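Local coordinates for cytosolic malate dehydrogenase (Trichomonas vaginalis, PDB 4UUO), which probably catalyses the NAD-dependent interconversion of malate and oxaloacetate, at residues Pro271-Tyr276 / Val298-Glu303; Cys180-His185 / Phe284-Thr289; Gln189-Thr194 / Lys309-Ala314; Pro120-Leu125 / Asn147-Ala152; Gln280-Ser285 / Lys317-Glu322. All coordinates share one frame; numbering follows the deposited sequence.

Contact 1: residues Pro271-Tyr276 / Val298-Glu303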
# COMPACT_ATOMS: atom_id res chain seq x y z
N PRO A 271 -32.98 -3.81 -6.52
CA PRO A 271 -34.02 -2.78 -6.47
C PRO A 271 -35.41 -3.38 -6.66
O PRO A 271 -35.54 -4.50 -7.16
CB PRO A 271 -33.67 -1.85 -7.64
CG PRO A 271 -32.20 -2.06 -7.86
CD PRO A 271 -31.96 -3.51 -7.55
N ASP A 272 -36.44 -2.63 -6.27
CA ASP A 272 -37.82 -3.07 -6.43
C ASP A 272 -38.16 -3.26 -7.90
O ASP A 272 -39.00 -4.07 -8.26
CB ASP A 272 -38.77 -2.07 -5.78
CG ASP A 272 -38.39 -1.77 -4.34
OD1 ASP A 272 -37.48 -0.93 -4.13
OD2 ASP A 272 -38.98 -2.38 -3.43
N ASN A 273 -37.48 -2.49 -8.75
CA ASN A 273 -37.63 -2.59 -10.20
C ASN A 273 -37.26 -3.98 -10.74
O ASN A 273 -37.80 -4.42 -11.76
CB ASN A 273 -36.77 -1.52 -10.88
CG ASN A 273 -36.77 -1.62 -12.39
OD1 ASN A 273 -35.88 -2.23 -12.99
ND2 ASN A 273 -37.78 -1.02 -13.03
N GLU A 274 -36.36 -4.66 -10.04
CA GLU A 274 -35.87 -5.99 -10.45
C GLU A 274 -35.40 -6.00 -11.90
O GLU A 274 -36.01 -6.66 -12.74
CB GLU A 274 -36.95 -7.06 -10.25
CG GLU A 274 -37.22 -7.41 -8.79
CD GLU A 274 -38.17 -8.58 -8.64
OE1 GLU A 274 -38.44 -9.27 -9.65
OE2 GLU A 274 -38.65 -8.83 -7.51
N PRO A 275 -34.31 -5.28 -12.19
CA PRO A 275 -33.83 -5.21 -13.58
C PRO A 275 -33.46 -6.59 -14.10
O PRO A 275 -33.04 -7.45 -13.32
CB PRO A 275 -32.59 -4.31 -13.49
CG PRO A 275 -32.71 -3.60 -12.16
CD PRO A 275 -33.41 -4.58 -11.26
N TYR A 276 -33.65 -6.81 -15.40
CA TYR A 276 -33.27 -8.06 -16.07
C TYR A 276 -33.92 -9.30 -15.44
O TYR A 276 -33.42 -10.42 -15.60
CB TYR A 276 -31.75 -8.21 -16.07
CG TYR A 276 -31.03 -7.02 -16.65
CD1 TYR A 276 -30.92 -6.85 -18.02
CD2 TYR A 276 -30.48 -6.05 -15.82
CE1 TYR A 276 -30.27 -5.75 -18.56
CE2 TYR A 276 -29.83 -4.94 -16.35
CZ TYR A 276 -29.73 -4.80 -17.72
OH TYR A 276 -29.09 -3.72 -18.27
N VAL A 298 -28.66 1.29 -11.43
CA VAL A 298 -28.43 0.13 -12.29
C VAL A 298 -28.61 0.49 -13.76
O VAL A 298 -29.63 1.07 -14.14
CB VAL A 298 -29.40 -1.04 -11.94
CG1 VAL A 298 -29.26 -2.18 -12.95
CG2 VAL A 298 -29.16 -1.54 -10.52
N VAL A 299 -27.62 0.17 -14.58
CA VAL A 299 -27.75 0.30 -16.03
C VAL A 299 -28.82 -0.68 -16.52
O VAL A 299 -28.58 -1.89 -16.56
CB VAL A 299 -26.41 0.05 -16.75
CG1 VAL A 299 -26.59 0.01 -18.25
CG2 VAL A 299 -25.38 1.11 -16.35
N GLU A 300 -29.99 -0.16 -16.90
CA GLU A 300 -31.19 -0.99 -17.07
C GLU A 300 -31.46 -1.54 -18.47
O GLU A 300 -32.04 -2.62 -18.60
CB GLU A 300 -32.42 -0.21 -16.61
CG GLU A 300 -32.63 -0.17 -15.11
CD GLU A 300 -33.93 0.50 -14.72
OE1 GLU A 300 -34.70 0.88 -15.63
OE2 GLU A 300 -34.19 0.64 -13.51
N GLY A 301 -31.09 -0.80 -19.51
CA GLY A 301 -31.44 -1.20 -20.86
C GLY A 301 -30.29 -1.75 -21.68
O GLY A 301 -29.72 -1.04 -22.51
N LEU A 302 -29.95 -3.02 -21.46
CA LEU A 302 -28.83 -3.64 -22.16
C LEU A 302 -29.28 -4.89 -22.93
O LEU A 302 -30.28 -5.52 -22.58
CB LEU A 302 -27.70 -4.01 -21.18
CG LEU A 302 -26.84 -2.89 -20.59
CD1 LEU A 302 -25.83 -3.45 -19.60
CD2 LEU A 302 -26.12 -2.13 -21.68
N GLU A 303 -28.52 -5.23 -23.97
CA GLU A 303 -28.77 -6.44 -24.75
C GLU A 303 -27.93 -7.60 -24.23
O GLU A 303 -26.71 -7.62 -24.39
CB GLU A 303 -28.48 -6.20 -26.23
CG GLU A 303 -29.32 -5.10 -26.87
CD GLU A 303 -30.78 -5.47 -27.00
OE1 GLU A 303 -31.09 -6.68 -27.00
OE2 GLU A 303 -31.62 -4.55 -27.11
O HOH W 1 -33.78 -4.58 -17.24
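Pro271 lays CG of its ring against CG2 of Val298, 4.1 Å away, where the loop after strand 264-269 begins to face the loop leading to helix 306-329. Pro271 also opens a type I beta turn that ends at Glu274 and carries Asn273 around to Glu300. Their amide and carboxylate planes are nearly parallel (6° apart), with OE2 of Glu300 over the amide rather than in its plane; OD1 of Asn273 and this OE2, 3.4 Å apart, are both acceptors and form no bond. Pro275 then sets CG 3.8 Å from Val298 CG1, so the two prolines each take one branch of the valine. Tyr276 makes the main polar link. With CG anti to its carbonyl carbon (chi1 -53°), the ring extends to the far loop, and OH donates to Val299 O at 2.6 Å. Leu302 CB packs beside the ring. A water accepts from Tyr276 N and donates to Glu300 O, sitting over the centre of one ring face. The contact joins two C-terminal-domain loops at the end of strand 296-298, an outer strand of a three-stranded antiparallel sheet. Inward, Val298 and Leu302 touch Phe286 and Pro287 of strand 283-290, while Tyr276 meets Trp182 of strand 176-182 edge-to-face.

Contact 2: residues Cys180-His185 / Phe284-Thr289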
# COMPACT_ATOMS: atom_id res chain seq x y z
N CYS A 180 -18.38 -5.24 -16.88
CA CYS A 180 -19.11 -5.43 -15.63
C CYS A 180 -19.11 -6.88 -15.17
O CYS A 180 -19.00 -7.81 -15.97
CB CYS A 180 -20.55 -4.93 -15.76
SG CYS A 180 -21.55 -5.79 -17.01
N ILE A 181 -19.22 -7.05 -13.86
CA ILE A 181 -19.45 -8.34 -13.26
C ILE A 181 -20.91 -8.43 -12.81
O ILE A 181 -21.42 -7.49 -12.18
CB ILE A 181 -18.49 -8.59 -12.07
CG1 ILE A 181 -17.03 -8.72 -12.55
CG2 ILE A 181 -18.91 -9.82 -11.28
CD1 ILE A 181 -16.73 -9.99 -13.35
N TRP A 182 -21.58 -9.53 -13.14
CA TRP A 182 -22.95 -9.80 -12.67
C TRP A 182 -22.98 -10.83 -11.54
O TRP A 182 -22.17 -11.76 -11.52
CB TRP A 182 -23.84 -10.30 -13.80
CG TRP A 182 -24.04 -9.40 -14.98
CD1 TRP A 182 -23.22 -9.28 -16.06
CD2 TRP A 182 -25.15 -8.52 -15.22
NE1 TRP A 182 -23.74 -8.37 -16.95
CE2 TRP A 182 -24.93 -7.90 -16.46
CE3 TRP A 182 -26.31 -8.21 -14.50
CZ2 TRP A 182 -25.82 -6.97 -17.00
CZ3 TRP A 182 -27.19 -7.28 -15.04
CH2 TRP A 182 -26.94 -6.68 -16.28
N GLY A 183 -23.93 -10.68 -10.62
CA GLY A 183 -24.26 -11.73 -9.66
C GLY A 183 -23.41 -11.82 -8.40
O GLY A 183 -23.16 -10.82 -7.72
N ASN A 184 -22.99 -13.04 -8.08
CA ASN A 184 -22.18 -13.30 -6.90
C ASN A 184 -20.73 -12.86 -7.10
O ASN A 184 -20.25 -12.82 -8.23
CB ASN A 184 -22.24 -14.78 -6.54
CG ASN A 184 -21.82 -15.06 -5.10
OD1 ASN A 184 -21.99 -14.21 -4.22
ND2 ASN A 184 -21.27 -16.24 -4.87
N HIS A 185 -20.04 -12.54 -6.02
CA HIS A 185 -18.69 -11.99 -6.13
C HIS A 185 -17.70 -13.05 -6.59
O HIS A 185 -16.62 -12.72 -7.09
CB HIS A 185 -18.24 -11.38 -4.80
CG HIS A 185 -17.89 -12.39 -3.76
ND1 HIS A 185 -18.81 -13.30 -3.27
CD2 HIS A 185 -16.74 -12.63 -3.09
CE1 HIS A 185 -18.23 -14.06 -2.36
NE2 HIS A 185 -16.97 -13.67 -2.23
N PHE A 284 -27.05 -8.57 -5.37
CA PHE A 284 -26.70 -8.95 -6.74
C PHE A 284 -25.82 -7.89 -7.40
O PHE A 284 -26.06 -6.69 -7.26
CB PHE A 284 -27.98 -9.16 -7.56
CG PHE A 284 -27.80 -10.00 -8.80
CD1 PHE A 284 -27.42 -9.41 -10.00
CD2 PHE A 284 -28.02 -11.36 -8.77
CE1 PHE A 284 -27.26 -10.19 -11.14
CE2 PHE A 284 -27.87 -12.14 -9.90
CZ PHE A 284 -27.48 -11.55 -11.08
N SER A 285 -24.79 -8.33 -8.13
CA SER A 285 -23.89 -7.40 -8.80
C SER A 285 -24.45 -6.95 -10.14
O SER A 285 -24.85 -7.78 -10.96
CB SER A 285 -22.50 -8.03 -8.99
OG SER A 285 -21.58 -7.10 -9.53
N PHE A 286 -24.48 -5.63 -10.35
CA PHE A 286 -25.00 -5.04 -11.59
C PHE A 286 -23.99 -4.10 -12.23
O PHE A 286 -23.11 -3.57 -11.55
CB PHE A 286 -26.29 -4.27 -11.32
CG PHE A 286 -27.45 -5.12 -10.93
CD1 PHE A 286 -28.30 -5.64 -11.90
CD2 PHE A 286 -27.71 -5.40 -9.60
CE1 PHE A 286 -29.38 -6.43 -11.54
CE2 PHE A 286 -28.79 -6.18 -9.23
CZ PHE A 286 -29.63 -6.70 -10.20
N PRO A 287 -24.12 -3.89 -13.55
CA PRO A 287 -23.46 -2.73 -14.16
C PRO A 287 -24.19 -1.48 -13.70
O PRO A 287 -25.39 -1.31 -13.98
CB PRO A 287 -23.63 -2.97 -15.67
CG PRO A 287 -24.84 -3.83 -15.78
CD PRO A 287 -24.85 -4.70 -14.54
N VAL A 288 -23.50 -0.62 -12.96
CA VAL A 288 -24.14 0.56 -12.40
C VAL A 288 -23.40 1.84 -12.72
O VAL A 288 -22.17 1.88 -12.80
CB VAL A 288 -24.29 0.44 -10.86
CG1 VAL A 288 -25.04 -0.83 -10.48
CG2 VAL A 288 -22.94 0.49 -10.18
N THR A 289 -24.17 2.90 -12.92
CA THR A 289 -23.64 4.26 -12.92
C THR A 289 -23.82 4.80 -11.50
O THR A 289 -24.62 4.25 -10.73
CB THR A 289 -24.36 5.15 -13.97
OG1 THR A 289 -23.74 6.44 -14.02
CG2 THR A 289 -25.84 5.31 -13.64
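Ser285 donates its hydroxyl to Ile181 O (OG to O 2.7 Å) from well above the carbonyl plane, with OG anti to its own backbone N (chi1 -175°); the same OG is hydrogen-bonded to Thr154 OG1. Two backbone bonds join Gly183 to Ser285: Gly183 N to Ser285 O at 3.1 Å, and Ser285 N to Gly183 O at 3.0 Å. They make an antiparallel, hydrogen-bonded bridge, a single one, between the end of strand 176-182 and strand 283-290, which come from different sheets of the C-terminal domain of the lactate/malate dehydrogenase fold; His185, the predicted proton acceptor, follows two residues on. Around the bridge the packing is aromatic. Gly183 CA lies over the centre of the Phe284 ring, a CH-pi contact of 3.5 Å from CA to the ring centroid. Pro287 CD approaches a face of the Trp182 six-membered ring, 3.4 Å from its centroid, while Trp182 NE1 is bonded to Asp192. Phe286 CD1 meets Trp182 CZ3 at 3.7 Å, and Cys180 CB abuts Pro287 CB.

Contact 3: residues Gln189-Thr194 / Lys309-Ala314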
# COMPACT_ATOMS: atom_id res chain seq x y z
N GLN A 189 -19.64 -15.48 -10.78
CA GLN A 189 -19.64 -14.10 -11.29
C GLN A 189 -19.58 -14.11 -12.81
O GLN A 189 -18.93 -14.97 -13.42
CB GLN A 189 -18.47 -13.29 -10.71
CG GLN A 189 -17.10 -13.55 -11.31
CD GLN A 189 -16.28 -14.49 -10.47
OE1 GLN A 189 -16.78 -15.51 -9.99
NE2 GLN A 189 -15.01 -14.14 -10.26
N VAL A 190 -20.30 -13.18 -13.43
CA VAL A 190 -20.41 -13.15 -14.88
C VAL A 190 -19.53 -12.04 -15.48
O VAL A 190 -19.89 -10.87 -15.42
CB VAL A 190 -21.87 -12.94 -15.33
CG1 VAL A 190 -22.00 -13.08 -16.84
CG2 VAL A 190 -22.79 -13.93 -14.62
N PRO A 191 -18.38 -12.42 -16.06
CA PRO A 191 -17.55 -11.45 -16.78
C PRO A 191 -18.21 -11.06 -18.10
O PRO A 191 -18.09 -11.80 -19.07
CB PRO A 191 -16.23 -12.20 -17.01
CG PRO A 191 -16.27 -13.38 -16.09
CD PRO A 191 -17.72 -13.74 -15.99
N ASP A 192 -18.89 -9.92 -18.11
CA ASP A 192 -19.65 -9.50 -19.29
C ASP A 192 -18.86 -8.52 -20.14
O ASP A 192 -18.58 -7.39 -19.72
CB ASP A 192 -20.99 -8.89 -18.85
CG ASP A 192 -21.90 -8.57 -20.02
OD1 ASP A 192 -21.58 -8.96 -21.16
OD2 ASP A 192 -22.95 -7.93 -19.79
N THR A 193 -18.50 -8.95 -21.34
CA THR A 193 -17.68 -8.16 -22.25
C THR A 193 -18.40 -7.84 -23.54
O THR A 193 -17.76 -7.65 -24.57
CB THR A 193 -16.37 -8.88 -22.60
OG1 THR A 193 -16.63 -10.28 -22.76
CG2 THR A 193 -15.34 -8.68 -21.50
N THR A 194 -19.73 -7.79 -23.49
CA THR A 194 -20.51 -7.59 -24.71
C THR A 194 -20.93 -6.14 -24.89
O THR A 194 -21.52 -5.77 -25.91
CB THR A 194 -21.76 -8.48 -24.71
OG1 THR A 194 -22.63 -8.08 -23.65
CG2 THR A 194 -21.35 -9.93 -24.50
N LYS A 309 -27.39 -14.29 -20.13
CA LYS A 309 -28.63 -14.64 -19.45
C LYS A 309 -28.53 -15.98 -18.71
O LYS A 309 -28.96 -16.10 -17.56
CB LYS A 309 -29.79 -14.67 -20.45
CG LYS A 309 -30.18 -13.30 -20.99
CD LYS A 309 -31.23 -13.41 -22.10
CE LYS A 309 -31.69 -12.03 -22.57
NZ LYS A 309 -32.60 -12.07 -23.76
N GLY A 310 -27.96 -16.99 -19.36
CA GLY A 310 -27.81 -18.30 -18.75
C GLY A 310 -26.87 -18.25 -17.56
O GLY A 310 -27.00 -19.03 -16.62
N ARG A 311 -25.91 -17.33 -17.62
CA ARG A 311 -24.95 -17.12 -16.54
C ARG A 311 -25.58 -16.38 -15.36
O ARG A 311 -25.12 -16.49 -14.23
CB ARG A 311 -23.73 -16.34 -17.06
CG ARG A 311 -22.75 -17.16 -17.89
CD ARG A 311 -22.20 -18.34 -17.11
NE ARG A 311 -20.85 -18.71 -17.53
CZ ARG A 311 -19.73 -18.26 -16.96
NH1 ARG A 311 -19.80 -17.42 -15.93
NH2 ARG A 311 -18.55 -18.65 -17.41
N LEU A 312 -26.63 -15.61 -15.65
CA LEU A 312 -27.37 -14.87 -14.63
C LEU A 312 -28.25 -15.79 -13.80
O LEU A 312 -28.43 -15.60 -12.60
CB LEU A 312 -28.22 -13.78 -15.26
CG LEU A 312 -27.50 -12.55 -15.79
CD1 LEU A 312 -28.46 -11.69 -16.57
CD2 LEU A 312 -26.90 -11.79 -14.63
N GLU A 313 -28.83 -16.79 -14.46
CA GLU A 313 -29.65 -17.77 -13.78
C GLU A 313 -28.77 -18.61 -12.88
O GLU A 313 -29.16 -18.99 -11.79
CB GLU A 313 -30.39 -18.65 -14.78
CG GLU A 313 -31.39 -17.89 -15.61
CD GLU A 313 -32.10 -18.76 -16.62
OE1 GLU A 313 -31.47 -19.73 -17.10
OE2 GLU A 313 -33.28 -18.49 -16.92
N ALA A 314 -27.55 -18.89 -13.35
CA ALA A 314 -26.61 -19.69 -12.59
C ALA A 314 -26.14 -18.98 -11.31
O ALA A 314 -25.95 -19.61 -10.27
CB ALA A 314 -25.41 -20.05 -13.45
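Arg311 meets the strand chiefly with the base of its side chain: Val190 packs its two methyls against CB of Arg311, while the charged end forms no hydrogen bond with residues 189-194. CG2 of Val190 lies 3.6 Å from Arg311 CB and CG1 lies 3.7 Å from it, so the methylene is met by both branches of the valine. CG2 also reaches the helix backbone, 3.5 Å from Arg311 O. The arginine chain bends at chi2 (-59°) and passes across the strand, bringing the guanidinium beside Gln189 O: NH1 is 3.6 Å from this oxygen, which lies at the edge of the group and in its plane. Nearby, NH1 also passes Pro191 CD at 4.2 Å. Leu312, the next helix residue, adds a smaller share of the buried surface and packs on Trp182. The arrangement is a helix packed on the edge of a sheet in the alpha/beta C-terminal domain of the lactate/malate dehydrogenase family. The short strand 190-192, an outermost strand of its sheet, thus lies between helix 306-329, which meets it at Val190, and helices 155-169 and 213-235, which touch Pro191 and Thr193; strand 176-182 is its neighbour in the sheet.

Contact 4: residues Pro120-Leu125 / Asn147-Ala152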
# COMPACT_ATOMS: atom_id res chain seq x y z
N PRO A 120 -26.84 7.06 9.96
CA PRO A 120 -27.92 6.48 9.16
C PRO A 120 -27.60 6.53 7.67
O PRO A 120 -28.23 5.85 6.86
CB PRO A 120 -29.12 7.37 9.48
CG PRO A 120 -28.77 8.05 10.77
CD PRO A 120 -27.28 8.24 10.72
N THR A 121 -26.60 7.33 7.34
CA THR A 121 -26.26 7.65 5.96
C THR A 121 -24.97 6.94 5.55
O THR A 121 -24.36 7.25 4.52
CB THR A 121 -26.13 9.17 5.80
OG1 THR A 121 -25.95 9.50 4.42
CG2 THR A 121 -24.96 9.70 6.62
N VAL A 122 -24.56 5.96 6.36
CA VAL A 122 -23.31 5.23 6.17
C VAL A 122 -23.32 4.40 4.88
O VAL A 122 -24.38 3.98 4.41
CB VAL A 122 -23.03 4.30 7.39
CG1 VAL A 122 -24.05 3.16 7.46
CG2 VAL A 122 -21.60 3.74 7.36
N LYS A 123 -22.13 4.18 4.32
CA LYS A 123 -21.99 3.30 3.16
C LYS A 123 -21.13 2.09 3.51
O LYS A 123 -19.96 2.21 3.87
CB LYS A 123 -21.41 4.07 1.97
CG LYS A 123 -22.48 4.80 1.18
CD LYS A 123 -21.94 5.69 0.07
CE LYS A 123 -23.10 6.35 -0.67
NZ LYS A 123 -22.66 7.24 -1.79
N VAL A 124 -21.73 0.91 3.40
CA VAL A 124 -21.10 -0.33 3.82
C VAL A 124 -20.65 -1.16 2.63
O VAL A 124 -21.48 -1.60 1.82
CB VAL A 124 -22.05 -1.17 4.68
CG1 VAL A 124 -21.28 -2.30 5.35
CG2 VAL A 124 -22.76 -0.31 5.72
N LEU A 125 -19.34 -1.38 2.52
CA LEU A 125 -18.80 -2.28 1.50
C LEU A 125 -18.29 -3.57 2.12
O LEU A 125 -17.28 -3.57 2.84
CB LEU A 125 -17.69 -1.60 0.70
CG LEU A 125 -17.05 -2.50 -0.36
CD1 LEU A 125 -18.06 -2.91 -1.42
CD2 LEU A 125 -15.84 -1.83 -1.00
N ASN A 147 -31.55 0.12 1.89
CA ASN A 147 -30.63 -0.75 1.16
C ASN A 147 -29.64 0.02 0.30
O ASN A 147 -28.80 -0.57 -0.39
CB ASN A 147 -31.41 -1.78 0.32
CG ASN A 147 -32.33 -1.14 -0.69
OD1 ASN A 147 -32.32 0.07 -0.90
ND2 ASN A 147 -33.14 -1.98 -1.35
N LYS A 148 -29.72 1.34 0.36
CA LYS A 148 -28.74 2.20 -0.30
C LYS A 148 -27.45 2.24 0.51
O LYS A 148 -26.41 2.71 0.02
CB LYS A 148 -29.29 3.62 -0.47
CG LYS A 148 -29.64 4.29 0.85
CD LYS A 148 -30.07 5.74 0.64
CE LYS A 148 -30.41 6.41 1.96
NZ LYS A 148 -29.30 6.27 2.96
N ASN A 149 -27.53 1.75 1.74
CA ASN A 149 -26.39 1.73 2.66
C ASN A 149 -25.42 0.59 2.34
O ASN A 149 -24.28 0.59 2.79
CB ASN A 149 -26.86 1.61 4.11
CG ASN A 149 -27.87 2.68 4.49
OD1 ASN A 149 -29.08 2.46 4.44
ND2 ASN A 149 -27.37 3.85 4.85
N TRP A 150 -25.89 -0.36 1.54
CA TRP A 150 -25.19 -1.64 1.42
C TRP A 150 -24.61 -1.89 0.03
O TRP A 150 -25.17 -1.48 -0.99
CB TRP A 150 -26.13 -2.78 1.79
CG TRP A 150 -26.75 -2.63 3.16
CD1 TRP A 150 -27.99 -2.15 3.45
CD2 TRP A 150 -26.14 -2.94 4.42
NE1 TRP A 150 -28.20 -2.15 4.81
CE2 TRP A 150 -27.07 -2.63 5.43
CE3 TRP A 150 -24.89 -3.46 4.79
CZ2 TRP A 150 -26.80 -2.83 6.78
CZ3 TRP A 150 -24.62 -3.65 6.13
CH2 TRP A 150 -25.58 -3.33 7.11
N CYS A 151 -23.47 -2.58 0.02
CA CYS A 151 -22.82 -3.03 -1.20
C CYS A 151 -21.80 -4.12 -0.88
O CYS A 151 -21.08 -4.03 0.11
CB CYS A 151 -22.13 -1.87 -1.92
SG CYS A 151 -21.21 -2.36 -3.39
N ALA A 152 -21.76 -5.15 -1.71
CA ALA A 152 -20.68 -6.14 -1.64
C ALA A 152 -19.72 -5.87 -2.80
O ALA A 152 -20.13 -5.35 -3.83
CB ALA A 152 -21.23 -7.57 -1.70
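Asn149 spends its side-chain amide on the turn before strand 123-126, where ND2 donates to two backbone carbonyls. The bond to Val122 O, 3.0 Å from ND2, is the better aligned: N-H...O is 164°, the oxygen lies in the amide plane, and the donor sits on a carbonyl lone pair. Pro120 O, also 3.0 Å from ND2, is met from above its carbonyl plane and at a more bent 135°. CG of Asn149 stands anti to the carbonyl carbon (chi1 -54°), which carries the amide across to both acceptors. Asn149 also accepts, its own O taking Val124 N at 2.6 Å. One step on, Cys151 N reaches Val124 O at 2.9 Å, a weak bond. Lys123 sends its ammonium elsewhere, to Trp254 O and Gly294 O. Apolar contacts line both sides of the strands. On one, Val124 and Trp150 lie side by side, with CG2 of the valine over a face of the indole; on the other, Leu125 CD1 touches Cys151 SG at 3.8 Å. These parallel strands belong to a beta-alpha-beta unit of the Rossmann-type NAD-binding domain: helix 131-139 connects them and packs on Trp150, whereas helix 240-256 touches Leu125 and Cys151.

Contact 5: residues Gln280-Ser285 / Lys317-Glu322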
# COMPACT_ATOMS: atom_id res chain seq x y z
N GLN A 280 -35.75 -9.88 -6.49
CA GLN A 280 -35.37 -9.16 -5.28
C GLN A 280 -35.11 -10.15 -4.16
O GLN A 280 -35.59 -11.28 -4.20
CB GLN A 280 -36.47 -8.16 -4.89
CG GLN A 280 -36.05 -7.14 -3.83
CD GLN A 280 -37.14 -6.13 -3.51
OE1 GLN A 280 -38.27 -6.24 -3.99
NE2 GLN A 280 -36.80 -5.13 -2.70
N GLY A 281 -34.33 -9.75 -3.16
CA GLY A 281 -34.08 -10.62 -2.02
C GLY A 281 -32.67 -11.17 -1.92
O GLY A 281 -32.38 -11.96 -1.02
N THR A 282 -31.80 -10.76 -2.85
CA THR A 282 -30.38 -11.07 -2.73
C THR A 282 -29.54 -9.82 -2.97
O THR A 282 -30.04 -8.80 -3.45
CB THR A 282 -29.93 -12.17 -3.73
OG1 THR A 282 -30.15 -11.72 -5.08
CG2 THR A 282 -30.68 -13.48 -3.49
N ILE A 283 -28.26 -9.90 -2.62
CA ILE A 283 -27.30 -8.87 -2.97
C ILE A 283 -26.64 -9.25 -4.31
O ILE A 283 -25.81 -10.16 -4.36
CB ILE A 283 -26.23 -8.68 -1.87
CG1 ILE A 283 -26.91 -8.51 -0.51
CG2 ILE A 283 -25.35 -7.49 -2.18
CD1 ILE A 283 -27.87 -7.35 -0.46
N PHE A 284 -27.05 -8.57 -5.37
CA PHE A 284 -26.70 -8.95 -6.74
C PHE A 284 -25.82 -7.89 -7.40
O PHE A 284 -26.06 -6.69 -7.26
CB PHE A 284 -27.98 -9.16 -7.56
CG PHE A 284 -27.80 -10.00 -8.80
CD1 PHE A 284 -27.42 -9.41 -10.00
CD2 PHE A 284 -28.02 -11.36 -8.77
CE1 PHE A 284 -27.26 -10.19 -11.14
CE2 PHE A 284 -27.87 -12.14 -9.90
CZ PHE A 284 -27.48 -11.55 -11.08
N SER A 285 -24.79 -8.33 -8.13
CA SER A 285 -23.89 -7.40 -8.80
C SER A 285 -24.45 -6.95 -10.14
O SER A 285 -24.85 -7.78 -10.96
CB SER A 285 -22.50 -8.03 -8.99
OG SER A 285 -21.58 -7.10 -9.53
N LYS A 317 -29.25 -18.29 -8.85
CA LYS A 317 -29.54 -19.59 -8.25
C LYS A 317 -28.61 -19.85 -7.07
O LYS A 317 -29.02 -20.42 -6.06
CB LYS A 317 -29.41 -20.70 -9.30
CG LYS A 317 -29.89 -22.06 -8.86
CD LYS A 317 -31.39 -22.12 -8.73
CE LYS A 317 -31.83 -23.51 -8.35
NZ LYS A 317 -31.05 -23.99 -7.17
N GLU A 318 -27.36 -19.42 -7.20
CA GLU A 318 -26.37 -19.61 -6.14
C GLU A 318 -26.62 -18.67 -4.98
O GLU A 318 -26.49 -19.06 -3.82
CB GLU A 318 -24.95 -19.40 -6.68
CG GLU A 318 -23.89 -19.48 -5.59
CD GLU A 318 -22.48 -19.31 -6.11
OE1 GLU A 318 -21.87 -20.33 -6.49
OE2 GLU A 318 -21.97 -18.17 -6.14
N LEU A 319 -26.97 -17.42 -5.29
CA LEU A 319 -27.25 -16.42 -4.27
C LEU A 319 -28.45 -16.81 -3.43
O LEU A 319 -28.39 -16.80 -2.20
CB LEU A 319 -27.47 -15.06 -4.92
CG LEU A 319 -26.18 -14.41 -5.43
CD1 LEU A 319 -26.49 -13.14 -6.21
CD2 LEU A 319 -25.28 -14.11 -4.25
N ILE A 320 -29.55 -17.16 -4.10
CA ILE A 320 -30.78 -17.58 -3.44
C ILE A 320 -30.56 -18.87 -2.64
O ILE A 320 -31.12 -19.05 -1.56
CB ILE A 320 -31.92 -17.80 -4.46
CG1 ILE A 320 -32.26 -16.50 -5.17
CG2 ILE A 320 -33.15 -18.35 -3.77
CD1 ILE A 320 -33.31 -16.65 -6.26
N GLY A 321 -29.73 -19.76 -3.18
CA GLY A 321 -29.45 -21.02 -2.51
C GLY A 321 -28.61 -20.81 -1.27
O GLY A 321 -28.83 -21.46 -0.24
N GLU A 322 -27.64 -19.90 -1.37
CA GLU A 322 -26.72 -19.60 -0.28
C GLU A 322 -27.44 -18.87 0.86
O GLU A 322 -27.17 -19.12 2.03
CB GLU A 322 -25.54 -18.77 -0.79
CG GLU A 322 -24.36 -18.68 0.16
CD GLU A 322 -23.09 -18.15 -0.50
OE1 GLU A 322 -23.01 -16.93 -0.76
OE2 GLU A 322 -22.17 -18.95 -0.76
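Leu319 and Thr282 bring the apolar parts of helix 306-329 and the start of strand 283-290 together. Thr282 offers its methyl to two successive helix residues: CG2 lies 3.8 Å from Ile320 CG1 and 3.9 Å from Leu319 CB. With chi1 at 62°, its OG1 lies between the backbone N and the carbonyl carbon, which places CG2 anti to that carbon and against the helix. Beyond CB, CD1 of Leu319 reaches Phe284, coming 3.5 Å from its CD2, the two side chains crossing at about a right angle and the methyl approaching the ring obliquely. The Leu319 side chain is about 7 Å from that of His185, the predicted proton acceptor. A second kind of contact is methyl against backbone, Leu319 CD1 standing 3.6 Å from Ile283 O. Polar groups nearby turn to other partners: Ile283 O accepts from Asn132 ND2, Glu318 OE2 from Asn184 ND2, and Gly281 O from Lys323 NZ. The joint is therefore made by van der Waals packing of methyl, methylene and ring carbons and one backbone carbonyl, while the polar atoms of the two segments named here bond to partners outside them. Such a contact depends on fit rather than on aligned donors and acceptors.

In the fold
Contact 4 belongs to the NAD-binding domain, and the other four to the C-terminal domain. Contact 2 is the most interior, its centre about 10 Å from that of the chain; contacts 3, 4 and 5 are also buried, while contact 1 lies at the surface and includes a water bridge. Backbone pairing carries contacts 2 and 4, antiparallel and parallel respectively. Contacts 3 and 5 both dock helix 306-329 by apolar packing, and their Leu312 and Phe284 side chains touch. Contact 5 shares Phe284 and Ser285 with contact 2. Trp182 ties contact 2 to contacts 1 and 3, and Ala152 meets Ile283 where contacts 4 and 5 touch across the domains.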